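Dipeptide Epimerase (Enterococcus faecalis V583, PDB 3JVA) is a member of the mandelate racemase and muconate lactonizing enzyme family in the enolase superfamily, with a magnesium ion bound in its barrel domain. Local coordinates at residues I36-G41 and Y107-Q112; K174-A179 and I184-D189; R221-L226 and L250-K255. All blocks are in the same frame, centred on the assembly; numbering follows the deposited sequence.

Contact 1 (36-41 with 107-112) belongs to the N-terminal domain, whereas contacts 2 and 3 both belong to the enolase-type barrel domain. The centres of contacts 1 and 2 are 43 Å apart, on opposite sides of the chain's centre, and those of contacts 1 and 3 are 39 Å apart. Contacts 2 and 3 are closer, 28 Å between centres and about 10 Å between nearest atoms, yet they do not touch. The strand of contact 2 leads to the metal site: Asp-189, at its end and beyond the packed residues, binds magnesium with Glu-215 and Asp-240. Contact 3 packs the barrel's outer helices, the side chain of Leu-226 being about 11 Å from the ion.

Contact 1 of 3, residues I36-G41 and Y107-Q112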
ATOM      1  N   ILE B  36     -37.977  28.640 -17.386  1.00 22.50           N
ATOM      2  CA  ILE B  36     -37.073  29.145 -18.404  1.00 22.26           C
ATOM      3  C   ILE B  36     -37.872  29.269 -19.688  1.00 23.23           C
ATOM      4  O   ILE B  36     -38.449  28.291 -20.165  1.00 23.02           O
ATOM      5  CB  ILE B  36     -35.875  28.200 -18.627  1.00 20.86           C
ATOM      6  CG1 ILE B  36     -35.059  28.095 -17.333  1.00 21.28           C
ATOM      7  CG2 ILE B  36     -35.003  28.721 -19.759  1.00 21.11           C
ATOM      8  CD1 ILE B  36     -33.758  27.323 -17.478  1.00 21.64           C
ATOM      9  N   GLU B  37     -37.920  30.482 -20.228  1.00 24.74           N
ATOM     10  CA  GLU B  37     -38.656  30.748 -21.454  1.00 26.66           C
ATOM     11  C   GLU B  37     -37.689  30.894 -22.617  1.00 25.79           C
ATOM     12  O   GLU B  37     -36.690  31.599 -22.508  1.00 25.96           O
ATOM     13  CB  GLU B  37     -39.483  32.030 -21.299  1.00 29.40           C
ATOM     14  CG  GLU B  37     -39.998  32.601 -22.616  1.00 30.47           C
ATOM     15  CD  GLU B  37     -40.788  33.888 -22.434  1.00 34.35           C
ATOM     16  OE1 GLU B  37     -40.399  34.717 -21.586  1.00 36.38           O
ATOM     17  OE2 GLU B  37     -41.791  34.079 -23.150  1.00 36.97           O
ATOM     18  N   THR B  38     -37.982  30.218 -23.721  1.00 25.45           N
ATOM     19  CA  THR B  38     -37.135  30.298 -24.903  1.00 25.74           C
ATOM     20  C   THR B  38     -37.708  31.357 -25.833  1.00 25.94           C
ATOM     21  O   THR B  38     -38.863  31.757 -25.687  1.00 25.81           O
ATOM     22  CB  THR B  38     -37.080  28.958 -25.655  1.00 25.87           C
ATOM     23  OG1 THR B  38     -38.400  28.588 -26.077  1.00 28.10           O
ATOM     24  CG2 THR B  38     -36.513  27.870 -24.750  1.00 25.55           C
ATOM     25  N   GLU B  39     -36.896  31.816 -26.779  1.00 27.07           N
ATOM     26  CA  GLU B  39     -37.335  32.835 -27.726  1.00 29.34           C
ATOM     27  C   GLU B  39     -38.559  32.374 -28.509  1.00 29.77           C
ATOM     28  O   GLU B  39     -39.441  33.175 -28.822  1.00 30.51           O
ATOM     29  CB  GLU B  39     -36.209  33.173 -28.707  1.00 30.14           C
ATOM     30  CG  GLU B  39     -35.030  33.938 -28.109  1.00 33.64           C
ATOM     31  CD  GLU B  39     -35.402  35.338 -27.648  1.00 39.58           C
ATOM     32  OE1 GLU B  39     -36.331  35.937 -28.236  1.00 41.94           O
ATOM     33  OE2 GLU B  39     -34.752  35.848 -26.708  1.00 41.25           O
ATOM     34  N   GLU B  40     -38.610  31.081 -28.817  1.00 29.60           N
ATOM     35  CA  GLU B  40     -39.722  30.518 -29.580  1.00 31.51           C
ATOM     36  C   GLU B  40     -41.013  30.346 -28.785  1.00 30.85           C
ATOM     37  O   GLU B  40     -42.066  30.062 -29.356  1.00 32.43           O
ATOM     38  CB  GLU B  40     -39.306  29.180 -30.208  1.00 32.14           C
ATOM     39  CG  GLU B  40     -38.770  28.150 -29.223  1.00 34.98           C
ATOM     40  CD  GLU B  40     -38.120  26.963 -29.920  1.00 37.13           C
ATOM     41  OE1 GLU B  40     -38.847  26.132 -30.507  1.00 35.10           O
ATOM     42  OE2 GLU B  40     -36.875  26.870 -29.886  1.00 38.98           O
ATOM     43  N   GLY B  41     -40.939  30.510 -27.469  1.00 30.18           N
ATOM     44  CA  GLY B  41     -42.139  30.383 -26.664  1.00 29.02           C
ATOM     45  C   GLY B  41     -42.249  29.154 -25.779  1.00 27.79           C
ATOM     46  O   GLY B  41     -43.169  29.070 -24.967  1.00 27.57           O
ATOM     47  N   TYR B 107     -33.630  20.443 -19.035  1.00 19.16           N
ATOM     48  CA  TYR B 107     -33.986  19.130 -19.537  1.00 19.74           C
ATOM     49  C   TYR B 107     -35.468  19.107 -19.918  1.00 19.55           C
ATOM     50  O   TYR B 107     -35.847  18.437 -20.873  1.00 17.76           O
ATOM     51  CB  TYR B 107     -33.681  18.036 -18.508  1.00 20.41           C
ATOM     52  CG  TYR B 107     -32.236  17.594 -18.520  1.00 18.50           C
ATOM     53  CD1 TYR B 107     -31.309  18.149 -17.639  1.00 19.68           C
ATOM     54  CD2 TYR B 107     -31.789  16.636 -19.431  1.00 20.48           C
ATOM     55  CE1 TYR B 107     -29.970  17.762 -17.665  1.00 18.79           C
ATOM     56  CE2 TYR B 107     -30.452  16.240 -19.467  1.00 20.60           C
ATOM     57  CZ  TYR B 107     -29.549  16.808 -18.581  1.00 19.31           C
ATOM     58  OH  TYR B 107     -28.231  16.415 -18.605  1.00 18.94           O
ATOM     59  N   ASP B 108     -36.300  19.849 -19.187  1.00 19.56           N
ATOM     60  CA  ASP B 108     -37.729  19.895 -19.508  1.00 19.34           C
ATOM     61  C   ASP B 108     -37.851  20.503 -20.907  1.00 20.98           C
ATOM     62  O   ASP B 108     -38.601  20.002 -21.751  1.00 20.47           O
ATOM     63  CB  ASP B 108     -38.483  20.746 -18.478  1.00 20.09           C
ATOM     64  CG  ASP B 108     -39.996  20.700 -18.667  1.00 20.84           C
ATOM     65  OD1 ASP B 108     -40.493  19.766 -19.333  1.00 22.81           O
ATOM     66  OD2 ASP B 108     -40.691  21.589 -18.135  1.00 21.67           O
ATOM     67  N   LEU B 109     -37.086  21.569 -21.150  1.00 20.05           N
ATOM     68  CA  LEU B 109     -37.088  22.238 -22.451  1.00 21.01           C
ATOM     69  C   LEU B 109     -36.579  21.308 -23.550  1.00 21.48           C
ATOM     70  O   LEU B 109     -37.082  21.336 -24.671  1.00 23.21           O
ATOM     71  CB  LEU B 109     -36.235  23.518 -22.406  1.00 21.16           C
ATOM     72  CG  LEU B 109     -36.907  24.754 -21.788  1.00 20.38           C
ATOM     73  CD1 LEU B 109     -35.887  25.876 -21.610  1.00 22.04           C
ATOM     74  CD2 LEU B 109     -38.059  25.214 -22.695  1.00 21.15           C
ATOM     75  N   MET B 110     -35.575  20.490 -23.241  1.00 22.42           N
ATOM     76  CA  MET B 110     -35.058  19.549 -24.230  1.00 21.22           C
ATOM     77  C   MET B 110     -36.178  18.595 -24.656  1.00 23.10           C
ATOM     78  O   MET B 110     -36.362  18.322 -25.846  1.00 22.29           O
ATOM     79  CB  MET B 110     -33.894  18.736 -23.650  1.00 22.58           C
ATOM     80  CG  MET B 110     -32.612  19.528 -23.456  1.00 23.59           C
ATOM     81  SD  MET B 110     -31.251  18.442 -22.973  1.00 26.40           S
ATOM     82  CE  MET B 110     -30.502  19.411 -21.626  1.00 26.75           C
ATOM     83  N   GLY B 111     -36.920  18.083 -23.680  1.00 22.77           N
ATOM     84  CA  GLY B 111     -38.009  17.170 -23.995  1.00 22.69           C
ATOM     85  C   GLY B 111     -39.095  17.853 -24.809  1.00 24.40           C
ATOM     86  O   GLY B 111     -39.625  17.284 -25.767  1.00 24.61           O
ATOM     87  N   GLN B 112     -39.424  19.083 -24.438  1.00 24.90           N
ATOM     88  CA  GLN B 112     -40.456  19.822 -25.147  1.00 26.14           C
ATOM     89  C   GLN B 112     -40.065  20.094 -26.598  1.00 26.21           C
ATOM     90  O   GLN B 112     -40.889  19.945 -27.497  1.00 27.21           O
ATOM     91  CB  GLN B 112     -40.772  21.121 -24.407  1.00 27.97           C
ATOM     92  CG  GLN B 112     -41.482  20.858 -23.084  1.00 32.03           C
ATOM     93  CD  GLN B 112     -41.909  22.119 -22.377  1.00 35.13           C
ATOM     94  OE1 GLN B 112     -42.534  22.996 -22.973  1.00 38.35           O
ATOM     95  NE2 GLN B 112     -41.588  22.215 -21.093  1.00 34.98           N
TER
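No flat group lies between Ile-36, Thr-38 and Leu-109, whose aliphatic branches make the contact; the nearby Tyr-107 ring has Met-110 CE over the centre of one face, 3.7 Å above its plane. The setting is the alpha+beta N-terminal domain of the enolase superfamily, where helix 96-114 packs against an antiparallel sheet. Strand 29-38 runs into a hairpin with strand 43-48, and the type I turn begins at Thr-38, whose O accepts from Gly-41 N at 3.0 Å.

Between strand and helix, Leu-109 CD1 comes to 3.5 Å from Ile-36 CG2, the two side chains passing at a slant. Thr-38 and Leu-109 meet tip to tip. With chi1 at 60°, Thr-38 places OG1 between its backbone N and carbonyl carbon, where it bonds to Leu-42 O, and CG2 is left to face the leucine.

On the same helix, Asp-108 OD1 takes a weak bond from Gln-112 NE2 (3.2 Å, 163°) and a hydrogen bond from Leu-350 N, while OD2 accepts from Tyr-45 N of strand 43-48. The leucine fork meets the threonine methyl almost evenly: Thr-38 CG2 is 3.7 Å from Leu-109 CD2 and 3.8 Å from Leu-109 CD1.

Contact 2 of 3, residues K174-A179 and I184-D189. With MG (magnesium ion), chain O.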
ATOM      1  N   LYS B 174     -40.163  -3.266  15.188  1.00 29.36           N
ATOM      2  CA  LYS B 174     -40.867  -4.460  15.642  1.00 29.25           C
ATOM      3  C   LYS B 174     -42.367  -4.360  15.361  1.00 28.53           C
ATOM      4  O   LYS B 174     -42.964  -5.277  14.801  1.00 29.27           O
ATOM      5  CB  LYS B 174     -40.644  -4.656  17.140  1.00 31.32           C
ATOM      6  CG  LYS B 174     -41.451  -5.795  17.741  1.00 34.63           C
ATOM      7  CD  LYS B 174     -41.283  -5.863  19.254  1.00 36.69           C
ATOM      8  CE  LYS B 174     -39.849  -6.168  19.643  1.00 39.13           C
ATOM      9  NZ  LYS B 174     -39.686  -6.277  21.121  1.00 41.71           N
ATOM     10  N   ALA B 175     -42.966  -3.241  15.758  1.00 27.90           N
ATOM     11  CA  ALA B 175     -44.395  -3.007  15.561  1.00 27.07           C
ATOM     12  C   ALA B 175     -44.767  -3.012  14.082  1.00 27.57           C
ATOM     13  O   ALA B 175     -45.752  -3.628  13.673  1.00 26.00           O
ATOM     14  CB  ALA B 175     -44.795  -1.679  16.197  1.00 26.81           C
ATOM     15  N   ILE B 176     -43.975  -2.321  13.275  1.00 27.59           N
ATOM     16  CA  ILE B 176     -44.246  -2.261  11.848  1.00 27.44           C
ATOM     17  C   ILE B 176     -44.177  -3.645  11.214  1.00 28.13           C
ATOM     18  O   ILE B 176     -45.100  -4.055  10.505  1.00 29.72           O
ATOM     19  CB  ILE B 176     -43.248  -1.311  11.145  1.00 26.99           C
ATOM     20  CG1 ILE B 176     -43.466   0.116  11.657  1.00 29.53           C
ATOM     21  CG2 ILE B 176     -43.429  -1.380   9.639  1.00 26.37           C
ATOM     22  CD1 ILE B 176     -42.442   1.126  11.161  1.00 30.46           C
ATOM     23  N   ARG B 177     -43.093  -4.370  11.478  1.00 29.91           N
ATOM     24  CA  ARG B 177     -42.923  -5.701  10.911  1.00 30.94           C
ATOM     25  C   ARG B 177     -44.070  -6.640  11.269  1.00 31.19           C
ATOM     26  O   ARG B 177     -44.618  -7.315  10.400  1.00 31.60           O
ATOM     27  CB  ARG B 177     -41.594  -6.321  11.364  1.00 29.17           C
ATOM     28  CG  ARG B 177     -41.357  -7.728  10.821  1.00 28.70           C
ATOM     29  CD  ARG B 177     -41.400  -7.747   9.299  1.00 27.81           C
ATOM     30  NE  ARG B 177     -40.200  -7.168   8.702  1.00 28.29           N
ATOM     31  CZ  ARG B 177     -40.128  -6.728   7.450  1.00 28.12           C
ATOM     32  NH1 ARG B 177     -41.192  -6.791   6.662  1.00 27.86           N
ATOM     33  NH2 ARG B 177     -38.984  -6.249   6.976  1.00 27.36           N
ATOM     34  N   GLU B 178     -44.433  -6.685  12.545  1.00 32.03           N
ATOM     35  CA  GLU B 178     -45.512  -7.568  12.975  1.00 33.07           C
ATOM     36  C   GLU B 178     -46.846  -7.160  12.368  1.00 32.02           C
ATOM     37  O   GLU B 178     -47.711  -8.001  12.133  1.00 30.78           O
ATOM     38  CB  GLU B 178     -45.615  -7.583  14.503  1.00 36.71           C
ATOM     39  CG  GLU B 178     -45.687  -6.209  15.142  1.00 42.72           C
ATOM     40  CD  GLU B 178     -45.606  -6.268  16.657  1.00 46.46           C
ATOM     41  OE1 GLU B 178     -44.687  -6.945  17.174  1.00 48.99           O
ATOM     42  OE2 GLU B 178     -46.452  -5.636  17.331  1.00 46.92           O
ATOM     43  N   ALA B 179     -47.006  -5.868  12.098  1.00 30.64           N
ATOM     44  CA  ALA B 179     -48.249  -5.377  11.527  1.00 28.90           C
ATOM     45  C   ALA B 179     -48.429  -5.730  10.053  1.00 29.14           C
ATOM     46  O   ALA B 179     -49.521  -6.122   9.640  1.00 29.03           O
ATOM     47  CB  ALA B 179     -48.347  -3.867  11.713  1.00 30.85           C
ATOM     48  N   ILE B 184     -42.978  -7.254   3.027  1.00 29.33           N
ATOM     49  CA  ILE B 184     -42.829  -5.817   2.815  1.00 27.62           C
ATOM     50  C   ILE B 184     -41.388  -5.433   3.139  1.00 27.86           C
ATOM     51  O   ILE B 184     -40.853  -5.812   4.184  1.00 27.64           O
ATOM     52  CB  ILE B 184     -43.790  -5.007   3.728  1.00 27.15           C
ATOM     53  CG1 ILE B 184     -45.244  -5.374   3.419  1.00 27.37           C
ATOM     54  CG2 ILE B 184     -43.574  -3.509   3.524  1.00 26.19           C
ATOM     55  CD1 ILE B 184     -45.671  -5.098   1.988  1.00 28.31           C
ATOM     56  N   LYS B 185     -40.753  -4.694   2.236  1.00 25.39           N
ATOM     57  CA  LYS B 185     -39.375  -4.277   2.454  1.00 25.51           C
ATOM     58  C   LYS B 185     -39.307  -3.080   3.383  1.00 24.11           C
ATOM     59  O   LYS B 185     -40.125  -2.158   3.296  1.00 24.01           O
ATOM     60  CB  LYS B 185     -38.701  -3.957   1.114  1.00 26.92           C
ATOM     61  CG  LYS B 185     -38.394  -5.202   0.289  1.00 29.51           C
ATOM     62  CD  LYS B 185     -37.834  -4.862  -1.087  1.00 34.66           C
ATOM     63  CE  LYS B 185     -38.872  -4.168  -1.955  1.00 35.15           C
ATOM     64  NZ  LYS B 185     -38.381  -3.953  -3.347  1.00 38.62           N
ATOM     65  N   LEU B 186     -38.335  -3.105   4.286  1.00 23.27           N
ATOM     66  CA  LEU B 186     -38.156  -2.021   5.240  1.00 23.28           C
ATOM     67  C   LEU B 186     -36.786  -1.390   5.064  1.00 23.21           C
ATOM     68  O   LEU B 186     -35.766  -2.057   5.230  1.00 24.68           O
ATOM     69  CB  LEU B 186     -38.297  -2.539   6.676  1.00 25.75           C
ATOM     70  CG  LEU B 186     -39.681  -3.026   7.111  1.00 28.17           C
ATOM     71  CD1 LEU B 186     -39.604  -3.578   8.529  1.00 30.33           C
ATOM     72  CD2 LEU B 186     -40.673  -1.870   7.049  1.00 29.79           C
ATOM     73  N   ARG B 187     -36.776  -0.110   4.702  1.00 23.47           N
ATOM     74  CA  ARG B 187     -35.536   0.645   4.516  1.00 24.48           C
ATOM     75  C   ARG B 187     -35.369   1.585   5.690  1.00 25.08           C
ATOM     76  O   ARG B 187     -36.283   2.346   6.014  1.00 25.23           O
ATOM     77  CB  ARG B 187     -35.598   1.491   3.244  1.00 25.63           C
ATOM     78  CG  ARG B 187     -35.626   0.693   1.990  1.00 28.26           C
ATOM     79  CD  ARG B 187     -35.766   1.566   0.757  1.00 24.32           C
ATOM     80  NE  ARG B 187     -35.798   0.718  -0.425  1.00 25.38           N
ATOM     81  CZ  ARG B 187     -36.334   1.062  -1.586  1.00 24.19           C
ATOM     82  NH1 ARG B 187     -36.895   2.255  -1.738  1.00 23.99           N
ATOM     83  NH2 ARG B 187     -36.321   0.199  -2.590  1.00 28.32           N
ATOM     84  N   LEU B 188     -34.198   1.561   6.313  1.00 23.40           N
ATOM     85  CA  LEU B 188     -33.952   2.434   7.446  1.00 21.96           C
ATOM     86  C   LEU B 188     -32.953   3.515   7.069  1.00 23.20           C
ATOM     87  O   LEU B 188     -32.050   3.281   6.269  1.00 22.80           O
ATOM     88  CB  LEU B 188     -33.392   1.632   8.623  1.00 22.35           C
ATOM     89  CG  LEU B 188     -34.145   0.349   8.979  1.00 22.22           C
ATOM     90  CD1 LEU B 188     -33.559  -0.226  10.256  1.00 23.29           C
ATOM     91  CD2 LEU B 188     -35.637   0.640   9.140  1.00 22.94           C
ATOM     92  N   ASP B 189     -33.136   4.706   7.625  1.00 22.19           N
ATOM     93  CA  ASP B 189     -32.195   5.789   7.381  1.00 23.41           C
ATOM     94  C   ASP B 189     -31.682   6.177   8.754  1.00 22.45           C
ATOM     95  O   ASP B 189     -32.428   6.738   9.556  1.00 22.66           O
ATOM     96  CB  ASP B 189     -32.874   6.994   6.728  1.00 23.26           C
ATOM     97  CG  ASP B 189     -31.870   8.002   6.212  1.00 26.25           C
ATOM     98  OD1 ASP B 189     -30.805   8.141   6.850  1.00 23.30           O
ATOM     99  OD2 ASP B 189     -32.142   8.646   5.175  1.00 23.06           O
TER
HETATM  100 MG    MG O 358     -30.975   9.603   3.747  1.00 20.74          MG
HETATM  101  O   HOH W   1     -36.985  -5.810   4.442  1.00 21.88           O
HETATM  102  O   HOH W   2     -29.318   9.336   4.964  1.00 23.68           O
HETATM  103  O   HOH W   3     -31.217  11.435   4.641  1.00 24.42           O
HETATM  104  O   HOH W   4     -32.780  10.192   2.741  1.00 23.66           O
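Helix 166-180 and strand 185-189 are successive elements of a beta-alpha-beta crossover that starts from strand 157-161, and across segments 174-179 and 184-189 the backbones come closest at Arg-177 and Ile-184, whose CA atoms are 8.1 Å apart. Arg-177 and Leu-186 have the largest shares in the contact. The arginine CG lies anti to the backbone N (chi1 179°), and bends at chi2 and chi3 turn the guanidinium back to the start of the strand. There NH1 donates to Ile-184 O at 2.7 Å, nearly straight at 173°, with the oxygen in the guanidinium plane and the nitrogen in the carbonyl plane. Leu-186 lies over one face, its CD1 3.1 Å above the plane and displaced toward the rim. Water 1 accepts from Leu-186 N at 3.0 Å and, weakly, from Arg-177 NH2. Beside this, Ile-176 CG2 meets Leu-186 CD2 at 3.8 Å, an apolar contact between helix and barrel wall.

At the far end of the strand, Asp-189 OD2 binds magnesium at 2.1 Å, and OD1 accepts from metal-bound water 2 at 2.7 Å and from Asn-191 N. Glu-215 and Asp-240 complete the protein ligands. As Arg-177 also donates to Gly-181 O, Tyr-209 O and Gln-210 O, its buried positive charge is probably stabilised by the dipoles of several backbone carbonyls.

Contact 3 of 3, residues R221-L226 and L250-K255; sequences RDLEGL and LELVKK
Segments 221-226 and 250-255 approach most closely at Leu-223 and Leu-252, whose CA atoms are 7.7 Å apart; the first opens helix 223-232 and the second belongs to helix 246-255. Leu-223 uses both of its branches. CD2 meets Leu-252 CD2 at 3.9 Å, the two side chains crossing at about a right angle, while CD1 rests 4.0 Å from Glu-251 CG. A chi1 of -177° sets that CG opposite the glutamate's backbone N, and it is this methylene, not the carboxylate, that touches Leu-223. Leu-226 CD2 adds a looser approach to Leu-252 CD2, at 4.5 Å.

These are consecutive outer helices of the TIM barrel, joined through strand 236-239: Leu-226 touches Ile-237 of that strand and Leu-252 touches Ala-239. Asp-222 is the N-cap of the first helix, OD1 accepting a weak bond from Gly-225 N at 3.0 Å.

Polar linkage runs through water 5, which donates to Leu-223 O at 2.8 Å and accepts from Lys-255 NZ at 2.7 Å. Other subunits flank the pair: Arg-221 forms a salt bridge with Asp-248 of a third subunit, and Leu-250 packs on Leu-250 of a second.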
ATOM      1  N   ARG B 221     -18.493  12.594   6.571  1.00 29.94           N
ATOM      2  CA  ARG B 221     -17.060  12.693   6.291  1.00 33.64           C
ATOM      3  C   ARG B 221     -16.225  11.509   6.779  1.00 33.68           C
ATOM      4  O   ARG B 221     -15.035  11.419   6.478  1.00 33.42           O
ATOM      5  CB  ARG B 221     -16.491  13.986   6.894  1.00 36.28           C
ATOM      6  CG  ARG B 221     -16.998  15.272   6.251  1.00 40.96           C
ATOM      7  CD  ARG B 221     -16.576  15.382   4.789  1.00 45.23           C
ATOM      8  NE  ARG B 221     -15.140  15.608   4.618  1.00 47.71           N
ATOM      9  CZ  ARG B 221     -14.518  16.754   4.886  1.00 48.82           C
ATOM     10  NH1 ARG B 221     -15.198  17.796   5.347  1.00 49.80           N
ATOM     11  NH2 ARG B 221     -13.211  16.862   4.681  1.00 49.83           N
ATOM     12  N   ASP B 222     -16.840  10.595   7.524  1.00 32.47           N
ATOM     13  CA  ASP B 222     -16.110   9.440   8.040  1.00 31.86           C
ATOM     14  C   ASP B 222     -16.198   8.245   7.091  1.00 31.75           C
ATOM     15  O   ASP B 222     -16.877   7.259   7.377  1.00 29.76           O
ATOM     16  CB  ASP B 222     -16.650   9.067   9.425  1.00 32.36           C
ATOM     17  CG  ASP B 222     -15.869   7.946  10.069  1.00 32.98           C
ATOM     18  OD1 ASP B 222     -14.721   7.703   9.643  1.00 33.16           O
ATOM     19  OD2 ASP B 222     -16.394   7.317  11.010  1.00 34.02           O
ATOM     20  N   LEU B 223     -15.498   8.339   5.963  1.00 30.60           N
ATOM     21  CA  LEU B 223     -15.508   7.283   4.956  1.00 31.41           C
ATOM     22  C   LEU B 223     -14.896   5.973   5.447  1.00 31.21           C
ATOM     23  O   LEU B 223     -15.387   4.891   5.115  1.00 30.66           O
ATOM     24  CB  LEU B 223     -14.788   7.767   3.690  1.00 32.78           C
ATOM     25  CG  LEU B 223     -15.319   9.093   3.133  1.00 34.50           C
ATOM     26  CD1 LEU B 223     -14.606   9.426   1.828  1.00 35.82           C
ATOM     27  CD2 LEU B 223     -16.825   8.999   2.908  1.00 35.59           C
ATOM     28  N   GLU B 224     -13.830   6.065   6.237  1.00 32.22           N
ATOM     29  CA  GLU B 224     -13.187   4.869   6.774  1.00 32.81           C
ATOM     30  C   GLU B 224     -14.184   4.134   7.666  1.00 30.43           C
ATOM     31  O   GLU B 224     -14.295   2.913   7.611  1.00 30.48           O
ATOM     32  CB  GLU B 224     -11.950   5.248   7.592  1.00 36.54           C
ATOM     33  CG  GLU B 224     -10.762   5.706   6.761  1.00 43.88           C
ATOM     34  CD  GLU B 224      -9.733   6.468   7.584  1.00 47.50           C
ATOM     35  OE1 GLU B 224      -9.277   5.942   8.625  1.00 49.55           O
ATOM     36  OE2 GLU B 224      -9.382   7.600   7.186  1.00 50.90           O
ATOM     37  N   GLY B 225     -14.903   4.895   8.484  1.00 29.43           N
ATOM     38  CA  GLY B 225     -15.888   4.313   9.379  1.00 28.47           C
ATOM     39  C   GLY B 225     -17.070   3.743   8.618  1.00 28.02           C
ATOM     40  O   GLY B 225     -17.604   2.693   8.975  1.00 27.28           O
ATOM     41  N   LEU B 226     -17.489   4.438   7.567  1.00 26.95           N
ATOM     42  CA  LEU B 226     -18.604   3.973   6.754  1.00 26.28           C
ATOM     43  C   LEU B 226     -18.197   2.653   6.105  1.00 26.65           C
ATOM     44  O   LEU B 226     -18.987   1.712   6.023  1.00 23.51           O
ATOM     45  CB  LEU B 226     -18.947   5.021   5.692  1.00 25.53           C
ATOM     46  CG  LEU B 226     -20.131   4.750   4.762  1.00 26.73           C
ATOM     47  CD1 LEU B 226     -21.387   4.472   5.574  1.00 25.27           C
ATOM     48  CD2 LEU B 226     -20.334   5.960   3.858  1.00 26.54           C
ATOM     49  N   LEU B 250     -16.969   8.904  -7.018  1.00 20.98           N
ATOM     50  CA  LEU B 250     -15.710   8.308  -7.451  1.00 22.34           C
ATOM     51  C   LEU B 250     -14.879   7.843  -6.257  1.00 23.98           C
ATOM     52  O   LEU B 250     -14.329   6.741  -6.264  1.00 23.07           O
ATOM     53  CB  LEU B 250     -14.914   9.318  -8.284  1.00 23.22           C
ATOM     54  CG  LEU B 250     -13.561   8.851  -8.824  1.00 24.57           C
ATOM     55  CD1 LEU B 250     -13.717   7.532  -9.575  1.00 25.84           C
ATOM     56  CD2 LEU B 250     -12.989   9.936  -9.735  1.00 23.56           C
ATOM     57  N   GLU B 251     -14.800   8.684  -5.230  1.00 24.51           N
ATOM     58  CA  GLU B 251     -14.041   8.352  -4.032  1.00 26.87           C
ATOM     59  C   GLU B 251     -14.676   7.166  -3.315  1.00 25.11           C
ATOM     60  O   GLU B 251     -13.972   6.258  -2.873  1.00 25.87           O
ATOM     61  CB  GLU B 251     -13.981   9.563  -3.098  1.00 29.73           C
ATOM     62  CG  GLU B 251     -13.145   9.361  -1.845  1.00 36.04           C
ATOM     63  CD  GLU B 251     -11.709   8.969  -2.153  1.00 40.63           C
ATOM     64  OE1 GLU B 251     -11.136   9.510  -3.125  1.00 40.55           O
ATOM     65  OE2 GLU B 251     -11.150   8.130  -1.412  1.00 43.14           O
ATOM     66  N   LEU B 252     -16.006   7.167  -3.223  1.00 23.85           N
ATOM     67  CA  LEU B 252     -16.736   6.090  -2.557  1.00 24.04           C
ATOM     68  C   LEU B 252     -16.544   4.730  -3.225  1.00 25.97           C
ATOM     69  O   LEU B 252     -16.313   3.732  -2.541  1.00 27.62           O
ATOM     70  CB  LEU B 252     -18.234   6.421  -2.480  1.00 23.12           C
ATOM     71  CG  LEU B 252     -18.633   7.489  -1.457  1.00 23.56           C
ATOM     72  CD1 LEU B 252     -20.084   7.892  -1.656  1.00 23.78           C
ATOM     73  CD2 LEU B 252     -18.416   6.944  -0.043  1.00 25.29           C
ATOM     74  N   VAL B 253     -16.631   4.677  -4.551  1.00 25.41           N
ATOM     75  CA  VAL B 253     -16.454   3.399  -5.233  1.00 27.66           C
ATOM     76  C   VAL B 253     -14.983   2.995  -5.247  1.00 29.93           C
ATOM     77  O   VAL B 253     -14.670   1.806  -5.243  1.00 32.34           O
ATOM     78  CB  VAL B 253     -16.988   3.425  -6.687  1.00 27.23           C
ATOM     79  CG1 VAL B 253     -18.456   3.813  -6.691  1.00 26.31           C
ATOM     80  CG2 VAL B 253     -16.164   4.373  -7.538  1.00 26.43           C
ATOM     81  N   LYS B 254     -14.089   3.982  -5.262  1.00 31.16           N
ATOM     82  CA  LYS B 254     -12.650   3.720  -5.254  1.00 33.42           C
ATOM     83  C   LYS B 254     -12.276   2.940  -4.000  1.00 33.98           C
ATOM     84  O   LYS B 254     -11.586   1.922  -4.068  1.00 33.15           O
ATOM     85  CB  LYS B 254     -11.850   5.026  -5.254  1.00 35.75           C
ATOM     86  CG  LYS B 254     -11.713   5.720  -6.598  1.00 41.30           C
ATOM     87  CD  LYS B 254     -10.786   6.928  -6.475  1.00 44.50           C
ATOM     88  CE  LYS B 254     -10.537   7.593  -7.823  1.00 47.66           C
ATOM     89  NZ  LYS B 254      -9.584   8.739  -7.719  1.00 49.55           N
ATOM     90  N   LYS B 255     -12.732   3.435  -2.855  1.00 34.24           N
ATOM     91  CA  LYS B 255     -12.441   2.800  -1.576  1.00 35.37           C
ATOM     92  C   LYS B 255     -13.378   1.640  -1.250  1.00 34.89           C
ATOM     93  O   LYS B 255     -13.152   0.915  -0.280  1.00 36.76           O
ATOM     94  CB  LYS B 255     -12.515   3.831  -0.444  1.00 37.75           C
ATOM     95  CG  LYS B 255     -11.589   5.028  -0.617  1.00 40.97           C
ATOM     96  CD  LYS B 255     -11.627   5.954   0.596  1.00 43.96           C
ATOM     97  CE  LYS B 255     -10.861   5.387   1.798  1.00 45.13           C
ATOM     98  NZ  LYS B 255     -11.448   4.139   2.377  1.00 45.23           N
TER
HETATM   99  O   HOH W   5     -14.103   4.192   2.719  1.00 37.89           O